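Local coordinates for DNA repair protein XRCC1 (Homo sapiens, PDB 3K77) that acts as a scaffold in DNA single-strand break repair, assembling repair protein complexes and binding poly-ADP-ribose chains, at residues Val68-Gly73 with Val86-Ser91; Thr42-Leu47 with Arg127-Cys132; Ser57-Asn62 with Phe146-Ser151; Glu3-His8 with Gln48-Glu53. One frame throughout, in Å; residues are numbered along the deposited sequence.

Interaction 1 (Val68-Gly73 with Val86-Ser91); sequences VEVLVG and VLLVTS
Val68 pairs with Ser91 and Val70 with Leu88 through backbone hydrogen bonds of an antiparallel hairpin, whose strands 68-73 and 89-91 run at 155° to each other. Val68 N donates to Ser91 O at 2.9 Å and Ser91 N returns a bond to Val68 O. Nearer the corner at Leu87 and Leu88 the pairing is interrupted by a classic beta bulge: Val70 O accepts from Leu87 N at 2.9 Å and from Leu88 N at 3.0 Å, while Val70 N gives a nearly straight bond (174°) to Leu88 O.

The side chains sort by face. Val70 sets its CB against Leu88 CB at 3.9 Å, on the inner face where Leu88 also meets Phe111. On the other face, Leu71 CD2 packs against Val86 CG2 at 3.7 Å. Val72 reaches toward the corner and straddles Leu87, both of its methyls near Leu87 CB and CG1 also 3.7 Å from Leu87 CD2; Ala120 and Ala121 of helix 118-122 lie beyond. Glu69 holds CG opposite its own backbone N (chi1 -179°) and runs out extended, which brings CG beside Leu88 O; its side chain crosses that of Val86 at about a right angle, OE1 meeting the methyls without a hydrogen bond. Thr90 crosses the same chain at a slant, OG1 near Glu69 CB and CD. Ser91 OG turns back to donate to Val89 O at 2.8 Å.

Cohesion here therefore comes from peptide groups and methyls, and the doubly used Val70 carbonyl lets the corner keep both of its N-H groups satisfied.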
loop_
_atom_site.group_PDB
_atom_site.type_symbol
_atom_site.label_atom_id
_atom_site.label_comp_id
_atom_site.label_asym_id
_atom_site.label_seq_id
_atom_site.Cartn_x
_atom_site.Cartn_y
_atom_site.Cartn_z
ATOM N N VAL A 68 -2.838 -1.372 7.205
ATOM C CA VAL A 68 -2.105 -1.414 5.944
ATOM C C VAL A 68 -0.790 -2.181 6.118
ATOM O O VAL A 68 -0.051 -1.990 7.086
ATOM C CB VAL A 68 -1.838 0.005 5.358
ATOM C CG1 VAL A 68 -1.134 -0.100 4.016
ATOM C CG2 VAL A 68 -3.149 0.772 5.201
ATOM N N GLU A 69 -0.516 -3.062 5.168
ATOM C CA GLU A 69 0.718 -3.834 5.165
ATOM C C GLU A 69 1.420 -3.644 3.828
ATOM O O GLU A 69 0.788 -3.552 2.781
ATOM C CB GLU A 69 0.433 -5.324 5.383
ATOM C CG GLU A 69 1.672 -6.199 5.426
ATOM C CD GLU A 69 1.349 -7.659 5.674
ATOM O OE1 GLU A 69 2.057 -8.302 6.476
ATOM O OE2 GLU A 69 0.376 -8.165 5.080
ATOM N N VAL A 70 2.738 -3.576 3.876
ATOM C CA VAL A 70 3.520 -3.451 2.669
ATOM C C VAL A 70 4.510 -4.600 2.632
ATOM O O VAL A 70 5.250 -4.833 3.589
ATOM C CB VAL A 70 4.255 -2.082 2.593
ATOM C CG1 VAL A 70 5.330 -2.093 1.480
ATOM C CG2 VAL A 70 3.254 -0.943 2.379
ATOM N N LEU A 71 4.488 -5.332 1.524
ATOM C CA LEU A 71 5.445 -6.396 1.284
ATOM C C LEU A 71 6.218 -6.090 0.018
ATOM O O LEU A 71 5.747 -5.344 -0.834
ATOM C CB LEU A 71 4.753 -7.751 1.149
ATOM C CG LEU A 71 3.906 -8.225 2.330
ATOM C CD1 LEU A 71 2.477 -7.678 2.217
ATOM C CD2 LEU A 71 3.897 -9.742 2.362
ATOM N N VAL A 72 7.405 -6.677 -0.095
ATOM C CA VAL A 72 8.309 -6.392 -1.194
ATOM C C VAL A 72 8.689 -7.690 -1.896
ATOM O O VAL A 72 8.828 -8.731 -1.266
ATOM C CB VAL A 72 9.574 -5.715 -0.680
ATOM C CG1 VAL A 72 9.340 -4.229 -0.501
ATOM C CG2 VAL A 72 10.009 -6.362 0.620
ATOM N N GLY A 73 8.863 -7.622 -3.204
ATOM C CA GLY A 73 9.162 -8.814 -3.966
ATOM C C GLY A 73 9.945 -8.502 -5.218
ATOM O O GLY A 73 10.341 -7.364 -5.453
ATOM N N VAL A 86 7.846 -9.279 3.963
ATOM C CA VAL A 86 7.184 -8.132 4.575
ATOM C C VAL A 86 8.214 -7.010 4.779
ATOM O O VAL A 86 9.278 -7.240 5.346
ATOM C CB VAL A 86 6.487 -8.499 5.917
ATOM C CG1 VAL A 86 5.849 -7.264 6.541
ATOM C CG2 VAL A 86 5.437 -9.582 5.706
ATOM N N LEU A 87 7.915 -5.810 4.293
ATOM C CA LEU A 87 8.768 -4.647 4.549
ATOM C C LEU A 87 8.209 -3.776 5.688
ATOM O O LEU A 87 8.928 -3.412 6.610
ATOM C CB LEU A 87 8.954 -3.819 3.272
ATOM C CG LEU A 87 9.836 -2.561 3.322
ATOM C CD1 LEU A 87 11.307 -2.907 3.429
ATOM C CD2 LEU A 87 9.600 -1.682 2.102
ATOM N N LEU A 88 6.923 -3.451 5.617
ATOM C CA LEU A 88 6.239 -2.751 6.698
ATOM C C LEU A 88 5.168 -3.627 7.283
ATOM O O LEU A 88 4.168 -3.898 6.631
ATOM C CB LEU A 88 5.581 -1.474 6.192
ATOM C CG LEU A 88 4.695 -0.804 7.238
ATOM C CD1 LEU A 88 5.542 -0.266 8.404
ATOM C CD2 LEU A 88 3.864 0.299 6.607
ATOM N N VAL A 89 5.374 -4.070 8.517
ATOM C CA VAL A 89 4.412 -4.939 9.196
ATOM C C VAL A 89 3.042 -4.254 9.335
ATOM O O VAL A 89 2.953 -3.034 9.344
ATOM C CB VAL A 89 4.947 -5.393 10.580
ATOM C CG1 VAL A 89 4.927 -4.224 11.553
ATOM C CG2 VAL A 89 4.138 -6.562 11.109
ATOM N N THR A 90 1.974 -5.043 9.425
ATOM C CA THR A 90 0.625 -4.482 9.512
ATOM C C THR A 90 0.580 -3.302 10.461
ATOM O O THR A 90 0.825 -3.445 11.666
ATOM C CB THR A 90 -0.390 -5.531 10.005
ATOM O OG1 THR A 90 -0.574 -6.525 8.992
ATOM C CG2 THR A 90 -1.730 -4.881 10.332
ATOM N N SER A 91 0.275 -2.130 9.919
ATOM C CA SER A 91 0.224 -0.913 10.732
ATOM C C SER A 91 -1.185 -0.327 10.792
ATOM O O SER A 91 -1.924 -0.341 9.809
ATOM C CB SER A 91 1.240 0.126 10.234
ATOM O OG SER A 91 2.545 -0.437 10.160
#

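Interaction 2 (Thr42-Leu47 with Arg127-Cys132)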
loop_
_atom_site.group_PDB
_atom_site.type_symbol
_atom_site.label_atom_id
_atom_site.label_comp_id
_atom_site.label_asym_id
_atom_site.label_seq_id
_atom_site.Cartn_x
_atom_site.Cartn_y
_atom_site.Cartn_z
ATOM N N THR A 42 -10.481 -7.300 2.932
ATOM C CA THR A 42 -9.150 -6.832 2.549
ATOM C C THR A 42 -9.016 -6.727 1.032
ATOM O O THR A 42 -9.733 -7.397 0.287
ATOM C CB THR A 42 -8.000 -7.730 3.106
ATOM O OG1 THR A 42 -7.883 -8.905 2.301
ATOM C CG2 THR A 42 -8.252 -8.122 4.553
ATOM N N ILE A 43 -8.104 -5.867 0.586
ATOM C CA ILE A 43 -7.859 -5.640 -0.832
ATOM C C ILE A 43 -6.361 -5.448 -1.058
ATOM O O ILE A 43 -5.625 -5.160 -0.109
ATOM C CB ILE A 43 -8.634 -4.413 -1.352
ATOM C CG1 ILE A 43 -8.097 -3.129 -0.718
ATOM C CG2 ILE A 43 -10.130 -4.579 -1.099
ATOM C CD1 ILE A 43 -8.832 -1.887 -1.117
ATOM N N SER A 44 -5.917 -5.583 -2.311
ATOM C CA SER A 44 -4.490 -5.678 -2.603
ATOM C C SER A 44 -4.084 -5.135 -3.984
ATOM O O SER A 44 -4.846 -5.217 -4.949
ATOM C CB SER A 44 -4.053 -7.142 -2.467
ATOM O OG SER A 44 -2.643 -7.253 -2.445
ATOM N N VAL A 45 -2.872 -4.579 -4.062
ATOM C CA VAL A 45 -2.261 -4.194 -5.340
ATOM C C VAL A 45 -0.771 -4.478 -5.328
ATOM O O VAL A 45 -0.099 -4.299 -4.319
ATOM C CB VAL A 45 -2.435 -2.693 -5.699
ATOM C CG1 VAL A 45 -3.882 -2.364 -5.966
ATOM C CG2 VAL A 45 -1.880 -1.829 -4.616
ATOM N N VAL A 46 -0.266 -4.951 -6.454
ATOM C CA VAL A 46 1.160 -5.070 -6.648
ATOM C C VAL A 46 1.600 -4.005 -7.653
ATOM O O VAL A 46 1.060 -3.925 -8.757
ATOM C CB VAL A 46 1.529 -6.462 -7.141
ATOM C CG1 VAL A 46 3.038 -6.551 -7.398
ATOM C CG2 VAL A 46 1.066 -7.494 -6.121
ATOM N N LEU A 47 2.564 -3.178 -7.253
ATOM C CA LEU A 47 3.114 -2.151 -8.129
ATOM C C LEU A 47 4.521 -2.518 -8.583
ATOM O O LEU A 47 5.325 -3.001 -7.790
ATOM C CB LEU A 47 3.121 -0.795 -7.431
ATOM C CG LEU A 47 1.751 -0.363 -6.914
ATOM C CD1 LEU A 47 1.869 0.879 -6.045
ATOM C CD2 LEU A 47 0.774 -0.150 -8.069
ATOM N N ARG A 127 9.312 -4.961 -7.056
ATOM C CA ARG A 127 7.889 -5.186 -6.895
ATOM C C ARG A 127 7.459 -4.760 -5.488
ATOM O O ARG A 127 8.216 -4.898 -4.526
ATOM C CB ARG A 127 7.559 -6.663 -7.112
ATOM C CG ARG A 127 7.749 -7.160 -8.532
ATOM C CD ARG A 127 6.580 -6.764 -9.398
ATOM N NE ARG A 127 6.475 -7.600 -10.593
ATOM C CZ ARG A 127 5.971 -8.836 -10.605
ATOM N NH1 ARG A 127 5.539 -9.391 -9.484
ATOM N NH2 ARG A 127 5.899 -9.529 -11.734
ATOM N N VAL A 128 6.234 -4.257 -5.372
ATOM C CA VAL A 128 5.730 -3.769 -4.097
ATOM C C VAL A 128 4.257 -4.146 -3.929
ATOM O O VAL A 128 3.408 -3.771 -4.732
ATOM C CB VAL A 128 5.900 -2.238 -3.972
ATOM C CG1 VAL A 128 5.067 -1.709 -2.838
ATOM C CG2 VAL A 128 7.348 -1.872 -3.784
ATOM N N LYS A 129 3.970 -4.910 -2.882
ATOM C CA LYS A 129 2.613 -5.335 -2.580
ATOM C C LYS A 129 2.051 -4.546 -1.403
ATOM O O LYS A 129 2.637 -4.520 -0.322
ATOM C CB LYS A 129 2.583 -6.839 -2.265
ATOM C CG LYS A 129 1.194 -7.429 -2.117
ATOM C CD LYS A 129 1.247 -8.940 -2.132
ATOM C CE LYS A 129 -0.134 -9.560 -1.913
ATOM N NZ LYS A 129 -0.100 -11.053 -1.971
ATOM N N ILE A 130 0.905 -3.913 -1.615
ATOM C CA ILE A 130 0.219 -3.212 -0.541
ATOM C C ILE A 130 -1.108 -3.884 -0.218
ATOM O O ILE A 130 -1.964 -4.029 -1.092
ATOM C CB ILE A 130 -0.010 -1.740 -0.899
ATOM C CG1 ILE A 130 1.324 -1.095 -1.324
ATOM C CG2 ILE A 130 -0.640 -1.007 0.263
ATOM C CD1 ILE A 130 1.157 0.177 -2.108
ATOM N N VAL A 131 -1.262 -4.312 1.037
ATOM C CA VAL A 131 -2.503 -4.936 1.503
ATOM C C VAL A 131 -3.233 -4.026 2.490
ATOM O O VAL A 131 -2.653 -3.579 3.476
ATOM C CB VAL A 131 -2.246 -6.337 2.136
ATOM C CG1 VAL A 131 -3.556 -7.024 2.490
ATOM C CG2 VAL A 131 -1.426 -7.213 1.187
ATOM N N CYS A 132 -4.502 -3.742 2.194
ATOM C CA CYS A 132 -5.359 -2.924 3.054
ATOM C C CYS A 132 -6.496 -3.737 3.665
ATOM O O CYS A 132 -7.138 -4.508 2.972
ATOM C CB CYS A 132 -5.981 -1.777 2.249
ATOM S SG CYS A 132 -4.809 -0.648 1.472
#
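Ile43, Val45 and Leu47 face Cys132, Ile130 and Val128 in a regular antiparallel ladder within the larger sheet of the beta-sandwich, the two strands running at 165° to each other. Each hydrogen-bonded pair exchanges two backbone hydrogen bonds, from Ile43 N to Cys132 O at 2.9 Å at one end to Leu47 N to Val128 O at 2.7 Å at the other. Between them the CA atoms of Ser44, Val46, Lys129 and Val131 point C-H groups at the carbonyls of the opposite strand.

On the face turned into the sandwich, Ile43 CG1 touches Cys132 CB at 3.9 Å. Val45 and Ile130 lie side by side, CG2 of the valine near CB of the isoleucine, and Leu47 CD1 meets Ile130 CD1 at 4.1 Å. The other face mixes polar and apolar groups. Lys129, extended throughout with CG trans to its own N (chi1 -172°), passes Val46 with CG 4.0 Å from Val46 CG2 and continues past Ser44. Arg127, bent at chi2, brings CD up to Val46 CG1 before its guanidinium leaves the pair; NE makes a weak hydrogen bond to Gln48 OE1.

The next shell covers the inner face and extends the pair at its edges. Phe149 packs on Val128, Leu144 and Val147 on Ile130, and Trp33 on Ile43, Val45 and Cys132, so the second sheet closes over the inner side. Backbone bonds to strands 6-12 and 67-73 flank the pair. Over Ser44, it is the CE methylene of Lys129 that makes the approach, lying 3.4 Å from Ser44 OG.

Interaction 3 (Ser57-Asn62 with Phe146-Ser151)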
loop_
_atom_site.group_PDB
_atom_site.type_symbol
_atom_site.label_atom_id
_atom_site.label_comp_id
_atom_site.label_asym_id
_atom_site.label_seq_id
_atom_site.Cartn_x
_atom_site.Cartn_y
_atom_site.Cartn_z
ATOM N N SER A 57 12.159 4.634 3.014
ATOM C CA SER A 57 11.018 5.196 3.708
ATOM C C SER A 57 9.728 4.948 2.926
ATOM O O SER A 57 9.748 4.755 1.700
ATOM C CB SER A 57 11.228 6.695 3.883
ATOM O OG SER A 57 9.987 7.377 3.973
ATOM N N VAL A 58 8.608 4.965 3.644
ATOM C CA VAL A 58 7.299 4.715 3.047
ATOM C C VAL A 58 6.244 5.641 3.652
ATOM O O VAL A 58 6.000 5.605 4.863
ATOM C CB VAL A 58 6.854 3.247 3.266
ATOM C CG1 VAL A 58 5.507 2.989 2.612
ATOM C CG2 VAL A 58 7.900 2.281 2.739
ATOM N N ASP A 59 5.632 6.480 2.820
ATOM C CA ASP A 59 4.515 7.307 3.273
ATOM C C ASP A 59 3.235 6.654 2.793
ATOM O O ASP A 59 3.148 6.215 1.645
ATOM C CB ASP A 59 4.577 8.733 2.719
ATOM C CG ASP A 59 5.968 9.319 2.753
ATOM O OD1 ASP A 59 6.744 8.989 3.683
ATOM O OD2 ASP A 59 6.282 10.123 1.846
ATOM N N ILE A 60 2.239 6.607 3.665
ATOM C CA ILE A 60 0.956 6.019 3.340
ATOM C C ILE A 60 -0.100 7.064 3.641
ATOM O O ILE A 60 -0.162 7.589 4.754
ATOM C CB ILE A 60 0.661 4.782 4.224
ATOM C CG1 ILE A 60 1.854 3.821 4.252
ATOM C CG2 ILE A 60 -0.591 4.064 3.749
ATOM C CD1 ILE A 60 1.697 2.610 3.390
ATOM N N GLY A 61 -0.906 7.388 2.637
ATOM C CA GLY A 61 -2.056 8.249 2.830
ATOM C C GLY A 61 -3.290 7.380 2.856
ATOM O O GLY A 61 -3.700 6.844 1.830
ATOM N N ASN A 62 -3.878 7.230 4.033
ATOM C CA ASN A 62 -5.028 6.343 4.182
ATOM C C ASN A 62 -6.281 6.831 3.451
ATOM O O ASN A 62 -6.351 7.973 2.999
ATOM C CB ASN A 62 -5.349 6.112 5.665
ATOM C CG ASN A 62 -6.371 5.003 5.876
ATOM O OD1 ASN A 62 -6.431 4.038 5.101
ATOM N ND2 ASN A 62 -7.183 5.134 6.925
ATOM N N PHE A 146 -2.808 7.788 -1.246
ATOM C CA PHE A 146 -1.562 7.722 -2.000
ATOM C C PHE A 146 -0.530 6.839 -1.312
ATOM O O PHE A 146 -0.743 6.357 -0.199
ATOM C CB PHE A 146 -0.987 9.127 -2.192
ATOM C CG PHE A 146 -0.482 9.761 -0.921
ATOM C CD1 PHE A 146 0.836 9.615 -0.536
ATOM C CD2 PHE A 146 -1.322 10.506 -0.124
ATOM C CE1 PHE A 146 1.303 10.188 0.627
ATOM C CE2 PHE A 146 -0.869 11.084 1.030
ATOM C CZ PHE A 146 0.445 10.923 1.413
ATOM N N VAL A 147 0.596 6.635 -1.979
ATOM C CA VAL A 147 1.712 5.922 -1.381
ATOM C C VAL A 147 3.008 6.424 -2.023
ATOM O O VAL A 147 3.105 6.547 -3.252
ATOM C CB VAL A 147 1.570 4.380 -1.527
ATOM C CG1 VAL A 147 1.826 3.963 -2.959
ATOM C CG2 VAL A 147 2.513 3.632 -0.554
ATOM N N ARG A 148 3.987 6.737 -1.175
ATOM C CA ARG A 148 5.288 7.208 -1.628
ATOM C C ARG A 148 6.413 6.354 -1.059
ATOM O O ARG A 148 6.536 6.179 0.157
ATOM C CB ARG A 148 5.520 8.665 -1.244
ATOM C CG ARG A 148 5.089 9.657 -2.301
ATOM C CD ARG A 148 5.709 11.020 -2.039
ATOM N NE ARG A 148 5.307 11.558 -0.742
ATOM C CZ ARG A 148 4.304 12.414 -0.568
ATOM N NH1 ARG A 148 3.607 12.834 -1.616
ATOM N NH2 ARG A 148 4.003 12.853 0.652
ATOM N N PHE A 149 7.217 5.806 -1.959
ATOM C CA PHE A 149 8.426 5.102 -1.588
ATOM C C PHE A 149 9.627 5.994 -1.896
ATOM O O PHE A 149 9.604 6.777 -2.849
ATOM C CB PHE A 149 8.484 3.768 -2.330
ATOM C CG PHE A 149 7.281 2.923 -2.099
ATOM C CD1 PHE A 149 7.230 2.059 -1.014
ATOM C CD2 PHE A 149 6.171 3.022 -2.929
ATOM C CE1 PHE A 149 6.100 1.280 -0.776
ATOM C CE2 PHE A 149 5.039 2.241 -2.704
ATOM C CZ PHE A 149 5.005 1.371 -1.628
ATOM N N HIS A 150 10.658 5.891 -1.065
ATOM C CA HIS A 150 11.859 6.698 -1.224
ATOM C C HIS A 150 13.039 5.773 -1.098
ATOM O O HIS A 150 13.062 4.896 -0.230
ATOM C CB HIS A 150 11.974 7.775 -0.128
ATOM C CG HIS A 150 10.755 8.637 0.015
ATOM N ND1 HIS A 150 10.581 9.797 -0.706
ATOM C CD2 HIS A 150 9.656 8.508 0.796
ATOM C CE1 HIS A 150 9.421 10.342 -0.384
ATOM N NE2 HIS A 150 8.836 9.575 0.521
ATOM N N SER A 151 14.018 5.973 -1.969
ATOM C CA SER A 151 15.281 5.257 -1.878
ATOM C C SER A 151 16.207 5.959 -0.873
ATOM O O SER A 151 15.959 7.106 -0.492
ATOM C CB SER A 151 15.933 5.150 -3.267
ATOM O OG SER A 151 16.069 6.425 -3.871
#
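Asp59 turns CG away from its carbonyl carbon (chi1 -42°) and Arg148 bends its chain at chi3 (-60°), and these two rotations bring OD2 of the aspartate within 3.1 Å of Arg148 NE in a salt bridge. The guanidinium takes OD2 at its edge, close to its plane, using the anti lone pair of that oxygen. His150 NE2 donates to the same OD2 at 2.9 Å and nearly straight (176°), with the oxygen in the plane of the imidazole but the ring nitrogen above the carboxylate plane. One oxygen is thus gripped from two directions, and the neighbouring cations or partial charges are likely to favour an ionised carboxylate. With an alanine at Asp59, Arg148 and His150 would probably lose the acceptor they share, and the arginine end would be less firmly held.

Phe146 lies on the same face of the sheet. Its ring lies over Gly61, whose CA sits 3.9 Å from the ring centroid in a CH-pi contact, and its CE1 lies over one face of the Arg148 guanidinium. At the other end His150 CD2 comes 3.4 Å from Ser57 OG. The opposite face is apolar: Val58 lies beside Phe149, CG2 3.8 Å from CD1, and Ile60 CD1 meets Val147 CG2 at 4.2 Å. Phe149 packs on Val128 and Ile130, Val147 on Ile130, and Ile60 on Val68 and Val70.

Backbone bonds such as Asp59 N to Arg148 O at 2.8 Å hold the two strands antiparallel. One face carrying the Asp59-Arg148-His150 network and one hydrophobic face packed on the second sheet fit a strand pair of a beta-sandwich.

Interaction 4 (Glu3-His8 with Gln48-Glu53)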
loop_
_atom_site.group_PDB
_atom_site.type_symbol
_atom_site.label_atom_id
_atom_site.label_comp_id
_atom_site.label_asym_id
_atom_site.label_seq_id
_atom_site.Cartn_x
_atom_site.Cartn_y
_atom_site.Cartn_z
ATOM N N GLU A 3 12.529 10.045 -4.261
ATOM C CA GLU A 3 11.286 9.324 -4.498
ATOM C C GLU A 3 11.491 8.251 -5.561
ATOM O O GLU A 3 12.031 8.511 -6.632
ATOM C CB GLU A 3 10.155 10.273 -4.913
ATOM C CG GLU A 3 8.769 9.845 -4.397
ATOM C CD GLU A 3 7.615 10.425 -5.205
ATOM O OE1 GLU A 3 7.319 9.891 -6.295
ATOM O OE2 GLU A 3 6.989 11.402 -4.745
ATOM N N ILE A 4 11.062 7.037 -5.245
ATOM C CA ILE A 4 11.096 5.935 -6.188
ATOM C C ILE A 4 9.955 6.045 -7.204
ATOM O O ILE A 4 8.808 6.357 -6.860
ATOM C CB ILE A 4 11.015 4.574 -5.456
ATOM C CG1 ILE A 4 12.271 4.350 -4.614
ATOM C CG2 ILE A 4 10.857 3.431 -6.441
ATOM C CD1 ILE A 4 12.321 2.984 -3.920
ATOM N N ARG A 5 10.279 5.774 -8.459
ATOM C CA ARG A 5 9.310 5.865 -9.531
ATOM C C ARG A 5 8.646 4.519 -9.786
ATOM O O ARG A 5 9.321 3.493 -9.835
ATOM C CB ARG A 5 9.998 6.364 -10.796
ATOM C CG ARG A 5 11.048 7.442 -10.556
ATOM C CD ARG A 5 10.988 8.483 -11.649
ATOM N NE ARG A 5 9.641 9.042 -11.764
ATOM C CZ ARG A 5 9.125 9.532 -12.888
ATOM N NH1 ARG A 5 9.840 9.527 -14.008
ATOM N NH2 ARG A 5 7.891 10.018 -12.897
ATOM N N LEU A 6 7.323 4.539 -9.954
ATOM C CA LEU A 6 6.527 3.327 -10.174
ATOM C C LEU A 6 6.088 3.216 -11.633
ATOM O O LEU A 6 5.489 4.136 -12.181
ATOM C CB LEU A 6 5.296 3.317 -9.257
ATOM C CG LEU A 6 5.573 3.610 -7.787
ATOM C CD1 LEU A 6 4.280 3.921 -7.080
ATOM C CD2 LEU A 6 6.298 2.443 -7.119
ATOM N N ARG A 7 6.379 2.076 -12.243
ATOM C CA ARG A 7 6.131 1.867 -13.662
ATOM C C ARG A 7 4.660 1.532 -13.962
ATOM O O ARG A 7 3.984 2.250 -14.713
ATOM C CB ARG A 7 7.061 0.765 -14.185
ATOM C CG ARG A 7 6.809 0.304 -15.613
ATOM C CD ARG A 7 7.662 -0.921 -15.888
ATOM N NE ARG A 7 7.194 -1.706 -17.028
ATOM C CZ ARG A 7 7.917 -1.948 -18.120
ATOM N NH1 ARG A 7 9.149 -1.470 -18.226
ATOM N NH2 ARG A 7 7.414 -2.673 -19.107
ATOM N N HIS A 8 4.159 0.450 -13.372
ATOM C CA HIS A 8 2.789 0.040 -13.636
ATOM C C HIS A 8 2.214 -0.813 -12.510
ATOM O O HIS A 8 2.924 -1.178 -11.573
ATOM C CB HIS A 8 2.675 -0.650 -15.012
ATOM C CG HIS A 8 3.007 -2.115 -15.008
ATOM N ND1 HIS A 8 4.296 -2.589 -15.029
ATOM C CD2 HIS A 8 2.202 -3.208 -15.023
ATOM C CE1 HIS A 8 4.279 -3.915 -15.033
ATOM N NE2 HIS A 8 3.023 -4.309 -15.032
ATOM N N GLN A 48 4.795 -2.302 -9.870
ATOM C CA GLN A 48 6.117 -2.541 -10.442
ATOM C C GLN A 48 6.947 -1.255 -10.447
ATOM O O GLN A 48 6.526 -0.243 -11.015
ATOM C CB GLN A 48 5.989 -3.091 -11.863
ATOM C CG GLN A 48 7.292 -3.153 -12.667
ATOM C CD GLN A 48 8.276 -4.186 -12.140
ATOM O OE1 GLN A 48 7.960 -5.375 -12.029
ATOM N NE2 GLN A 48 9.488 -3.735 -11.823
ATOM N N LEU A 49 8.120 -1.297 -9.811
ATOM C CA LEU A 49 9.062 -0.179 -9.859
ATOM C C LEU A 49 9.752 -0.103 -11.224
ATOM O O LEU A 49 9.903 -1.110 -11.907
ATOM C CB LEU A 49 10.131 -0.306 -8.775
ATOM C CG LEU A 49 9.777 -0.784 -7.361
ATOM C CD1 LEU A 49 10.927 -0.449 -6.410
ATOM C CD2 LEU A 49 8.485 -0.173 -6.852
ATOM N N GLU A 50 10.176 1.091 -11.621
ATOM C CA GLU A 50 10.835 1.255 -12.914
ATOM C C GLU A 50 12.161 0.516 -12.935
ATOM O O GLU A 50 12.537 -0.059 -13.950
ATOM C CB GLU A 50 11.029 2.735 -13.270
ATOM C CG GLU A 50 9.780 3.377 -13.833
ATOM C CD GLU A 50 9.958 4.855 -14.077
ATOM O OE1 GLU A 50 8.937 5.547 -14.282
ATOM O OE2 GLU A 50 11.121 5.321 -14.057
ATOM N N LYS A 51 12.857 0.536 -11.801
ATOM C CA LYS A 51 14.105 -0.202 -11.624
ATOM C C LYS A 51 14.128 -0.855 -10.259
ATOM O O LYS A 51 13.347 -0.496 -9.382
ATOM C CB LYS A 51 15.326 0.712 -11.788
ATOM C CG LYS A 51 15.017 2.200 -11.725
ATOM C CD LYS A 51 16.023 2.976 -10.871
ATOM C CE LYS A 51 17.423 2.375 -10.902
ATOM N NZ LYS A 51 18.362 3.183 -10.068
ATOM N N GLU A 52 15.015 -1.825 -10.086
ATOM C CA GLU A 52 15.192 -2.448 -8.786
ATOM C C GLU A 52 15.847 -1.437 -7.857
ATOM O O GLU A 52 16.837 -0.798 -8.223
ATOM C CB GLU A 52 16.070 -3.690 -8.908
ATOM C CG GLU A 52 15.625 -4.831 -8.021
ATOM C CD GLU A 52 16.600 -5.980 -8.032
ATOM O OE1 GLU A 52 17.808 -5.721 -8.217
ATOM O OE2 GLU A 52 16.157 -7.136 -7.845
ATOM N N GLU A 53 15.302 -1.288 -6.655
ATOM C CA GLU A 53 15.805 -0.276 -5.745
ATOM C C GLU A 53 15.669 -0.698 -4.294
ATOM O O GLU A 53 14.892 -1.596 -3.970
ATOM C CB GLU A 53 15.081 1.056 -5.971
ATOM C CG GLU A 53 15.302 1.683 -7.336
ATOM C CD GLU A 53 15.045 3.174 -7.335
ATOM O OE1 GLU A 53 15.764 3.896 -6.613
ATOM O OE2 GLU A 53 14.130 3.628 -8.054
#
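His8 and Gln48 make the firm backbone link, Gln48 N donating to His8 O at 2.8 Å. Gln48 O in turn takes Arg7 N and, weakly, His8 N, so that Arg7 and His8 both face one residue in a classic beta bulge. Past the bulge, Glu50 N donates to Arg5 O at 3.1 Å. Gln48, bent at chi2 (69°), folds its amide back onto its own strand: NE2 gives Leu49 O a bond of 2.7 Å that lies in the amide plane and on a carbonyl lone pair.

Apolar contacts centre on Leu49. Its CD1 touches Ile4 CG2 at 3.9 Å, and its CD2 meets Leu6 CD2 from the other branch. Ile4 also slides past Glu53, CD1 resting 3.9 Å from Glu53 CB, and packs on Phe149 and Ile55 beyond the pair. Shortening Ile4 to an alanine is likely to open a gap beside Leu49 CD1 and Glu53 CB. The His8 ring approaches Gln48 obliquely, with ND1 3.6 Å from Gln48 CB.

Charged chains meet mostly by their methylenes. Arg7 runs alongside Gln48, its CD near Gln48 CG, and Arg7 CB rests by Glu50 CG. The Glu50 carboxylate leans on Arg5 CB, OE2 at 3.6 Å, and OE1 lies over a face of the Arg5 guanidinium, attracted by charge alone.

The chain turns a corner at Glu50 and Lys51, just after the bulge in which Arg7 and His8 face Gln48. Strands 42-49 and 52-54, before and after that corner, both pair with strand 124-133 in the larger sheet of this beta-sandwich.

In the fold
All four contacts lie in the XRCC1 N-terminal domain, a beta-sandwich. Interactions 1, 2 and 4 reach its larger sheet, in which strands 6-12, 42-49, 124-133 and 67-73 are successive neighbours; interaction 3 belongs to the four-stranded sheet opposite. The centres of interactions 1 and 2 are about 9 Å apart and joined by backbone bonds, whereas interactions 1 and 4 lie about 17 Å apart without touching. Along the chain, interaction 4 closes before 1 and 3 open, 1 is nested inside both 2 and 3, and 2 crosses both 3 and 4, sharing strand 42-49 with 4. Interaction 3 packs on 1 and 2 through the core and also touches 4, tying distant parts of the sequence into one compact domain.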